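Local coordinates for AB hydrolase-1 domain-containing protein (PDB 4Q34), which is a putative esterase of the alpha/beta hydrolase family, probably hydrolysing ester bonds in a substrate not yet identified, at residues N74-L77 with R78-F81. Numbering follows the deposited sequence.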
ATOM      1  N   ASN A  74      -1.826 -14.485   4.383  1.00 16.04           N
ATOM      2  CA  ASN A  74      -2.110 -15.147   5.641  1.00 16.75           C
ATOM      3  C   ASN A  74      -1.876 -16.656   5.585  1.00 18.64           C
ATOM      4  O   ASN A  74      -1.291 -17.239   6.535  1.00 18.51           O
ATOM      5  CB  ASN A  74      -3.545 -14.889   6.081  1.00 18.31           C
ATOM      6  CG  ASN A  74      -3.781 -13.472   6.572  1.00 16.30           C
ATOM      7  OD1 ASN A  74      -3.070 -12.512   6.206  1.00 18.08           O
ATOM      8  ND2 ASN A  74      -4.798 -13.329   7.386  1.00 17.64           N
ATOM      9  N   ILE A  75      -2.317 -17.275   4.499  1.00 18.35           N
ATOM     10  CA  ILE A  75      -2.240 -18.725   4.379  1.00 18.82           C
ATOM     11  C   ILE A  75      -0.793 -19.230   4.428  1.00 18.37           C
ATOM     12  O   ILE A  75      -0.483 -20.183   5.138  1.00 17.91           O
ATOM     13  CB  ILE A  75      -2.905 -19.187   3.082  1.00 19.95           C
ATOM     14  CG1 ILE A  75      -4.403 -18.948   3.161  1.00 19.72           C
ATOM     15  CG2 ILE A  75      -2.618 -20.689   2.782  1.00 20.59           C
ATOM     16  CD1 ILE A  75      -5.119 -19.021   1.825  1.00 19.56           C
ATOM     17  N   PHE A  76       0.103 -18.592   3.677  1.00 17.86           N
ATOM     18  CA  PHE A  76       1.491 -19.038   3.650  1.00 18.16           C
ATOM     19  C   PHE A  76       2.289 -18.619   4.867  1.00 18.03           C
ATOM     20  O   PHE A  76       3.180 -19.348   5.259  1.00 19.18           O
ATOM     21  CB  PHE A  76       2.163 -18.710   2.311  1.00 17.56           C
ATOM     22  CG  PHE A  76       1.687 -19.639   1.229  1.00 17.78           C
ATOM     23  CD1 PHE A  76       2.199 -20.934   1.158  1.00 19.11           C
ATOM     24  CD2 PHE A  76       0.611 -19.295   0.433  1.00 18.59           C
ATOM     25  CE1 PHE A  76       1.720 -21.825   0.237  1.00 19.54           C
ATOM     26  CE2 PHE A  76       0.101 -20.199  -0.518  1.00 18.97           C
ATOM     27  CZ  PHE A  76       0.647 -21.466  -0.601  1.00 20.54           C
ATOM     28  N   LEU A  77       1.910 -17.498   5.500  1.00 18.22           N
ATOM     29  CA  LEU A  77       2.506 -17.127   6.779  1.00 17.46           C
ATOM     30  C   LEU A  77       2.162 -18.179   7.827  1.00 17.43           C
ATOM     31  O   LEU A  77       3.032 -18.593   8.604  1.00 19.75           O
ATOM     32  CB  LEU A  77       1.974 -15.756   7.220  1.00 17.46           C
ATOM     33  CG  LEU A  77       2.562 -15.219   8.521  1.00 18.35           C
ATOM     34  CD1 LEU A  77       4.066 -15.060   8.391  1.00 19.34           C
ATOM     35  CD2 LEU A  77       1.878 -13.900   8.867  1.00 21.67           C
ATOM     36  N   ARG A  78       0.919 -18.635   7.825  1.00 17.44           N
ATOM     37  CA  ARG A  78       0.476 -19.682   8.764  1.00 18.69           C
ATOM     38  C   ARG A  78       1.228 -20.997   8.553  1.00 19.75           C
ATOM     39  O   ARG A  78       1.485 -21.756   9.508  1.00 21.17           O
ATOM     40  CB  ARG A  78      -1.038 -19.882   8.663  1.00 21.21           C
ATOM     41  CG  ARG A  78      -1.553 -20.811   9.734  1.00 25.41           C
ATOM     42  CD  ARG A  78      -3.076 -20.839   9.740  1.00 28.82           C
ATOM     43  NE  ARG A  78      -3.613 -19.566  10.219  1.00 31.15           N
ATOM     44  CZ  ARG A  78      -4.254 -18.684   9.462  1.00 29.28           C
ATOM     45  NH1 ARG A  78      -4.532 -18.964   8.197  1.00 29.50           N
ATOM     46  NH2 ARG A  78      -4.669 -17.548  10.012  1.00 31.15           N
ATOM     47  N   ARG A  79       1.607 -21.255   7.325  1.00 19.85           N
ATOM     48  CA  ARG A  79       2.383 -22.429   6.932  1.00 19.84           C
ATOM     49  C   ARG A  79       3.892 -22.274   7.111  1.00 19.39           C
ATOM     50  O   ARG A  79       4.678 -23.080   6.614  1.00 20.02           O
ATOM     51  CB  ARG A  79       2.029 -22.773   5.490  1.00 20.01           C
ATOM     52  CG  ARG A  79       0.577 -23.190   5.338  1.00 20.81           C
ATOM     53  CD  ARG A  79       0.138 -23.484   3.915  1.00 20.97           C
ATOM     54  NE  ARG A  79      -1.311 -23.748   3.919  1.00 22.09           N
ATOM     55  CZ  ARG A  79      -1.973 -24.465   3.020  1.00 25.60           C
ATOM     56  NH1 ARG A  79      -1.352 -25.012   1.970  1.00 23.12           N
ATOM     57  NH2 ARG A  79      -3.286 -24.621   3.186  1.00 23.10           N
ATOM     58  N   ARG A  80       4.258 -21.193   7.785  1.00 18.73           N
ATOM     59  CA  ARG A  80       5.610 -20.895   8.251  1.00 20.78           C
ATOM     60  C   ARG A  80       6.577 -20.402   7.197  1.00 19.37           C
ATOM     61  O   ARG A  80       7.775 -20.573   7.351  1.00 19.82           O
ATOM     62  CB  ARG A  80       6.203 -22.067   9.033  1.00 23.45           C
ATOM     63  CG  ARG A  80       5.400 -22.435  10.267  1.00 32.26           C
ATOM     64  CD  ARG A  80       6.251 -23.199  11.295  1.00 37.26           C
ATOM     65  NE  ARG A  80       7.469 -23.752  10.682  1.00 40.72           N
ATOM     66  CZ  ARG A  80       7.594 -24.956  10.120  1.00 40.53           C
ATOM     67  NH1 ARG A  80       6.589 -25.826  10.106  1.00 55.88           N
ATOM     68  NH2 ARG A  80       8.751 -25.299   9.586  1.00 42.89           N
ATOM     69  N   PHE A  81       6.056 -19.825   6.112  1.00 19.35           N
ATOM     70  CA  PHE A  81       6.899 -19.131   5.154  1.00 16.43           C
ATOM     71  C   PHE A  81       6.986 -17.639   5.520  1.00 18.34           C
ATOM     72  O   PHE A  81       5.970 -17.010   5.872  1.00 17.52           O
ATOM     73  CB  PHE A  81       6.362 -19.223   3.730  1.00 18.58           C
ATOM     74  CG  PHE A  81       6.393 -20.600   3.127  1.00 16.72           C
ATOM     75  CD1 PHE A  81       5.336 -21.477   3.353  1.00 16.31           C
ATOM     76  CD2 PHE A  81       7.447 -21.013   2.313  1.00 16.88           C
ATOM     77  CE1 PHE A  81       5.335 -22.731   2.782  1.00 19.12           C
ATOM     78  CE2 PHE A  81       7.431 -22.260   1.713  1.00 18.24           C
ATOM     79  CZ  PHE A  81       6.359 -23.117   1.955  1.00 17.33           C
TER
HETATM   80  O   HOH W   1      -2.914 -22.185   6.021  1.00 33.46           O
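Phe76 and Phe81 meet where helix 72-78 ends in a Schellman motif and the chain turns toward strand 83-87 of the alpha/beta hydrolase sheet. Phe81 N donates to Phe76 O at 3.0 Å, and nested within this bond Arg80 N donates to Leu77 O, also at 3.0 Å but from well above the carbonyl plane. Arg80 is the C-prime residue; its positive phi (77°) lets the chain leave the helix, and its long polar side chain suits an exposed bend, where NE bonds to Gly43 O.

The tight side is aromatic. The two rings lie side by side, pointing the same way, in an offset edge-to-face pair, with centroids 5.8 Å apart and planes at 69°, and the edge of Phe76 is directed at the face of Phe81. Their side chains come nearest at Phe76 CD1 and Phe81 CD1, 3.9 Å apart. A phenyl ring suits Phe76 to this buried place because it offers an edge to Phe81 and apolar surface to Ala310 and Leu313 of helix 306-319.

The looser side carries the arginines, whose long chains let charge reach polar partners from a helix end. Arg78 NH1 forms a salt bridge with Glu70. Arg79 runs extended from CG to NE alongside Ile75, whose CG2 lies over one face of the guanidinium, 3.5 Å from Arg79 NE; NH2 forms a salt bridge with Asp311 and NH1 hydrogen-bonds Ser314. Replacing Arg79 with an alanine would probably leave Asp311 without its salt-bridge mate and uncover the CG2 methyl of Ile75. Ile75 O, already bonded to Arg79 N at 3.2 Å, also takes a hydrogen from a water; that same water lies in the guanidinium plane, at its edge, and accepts from Arg79 NE at 3.1 Å.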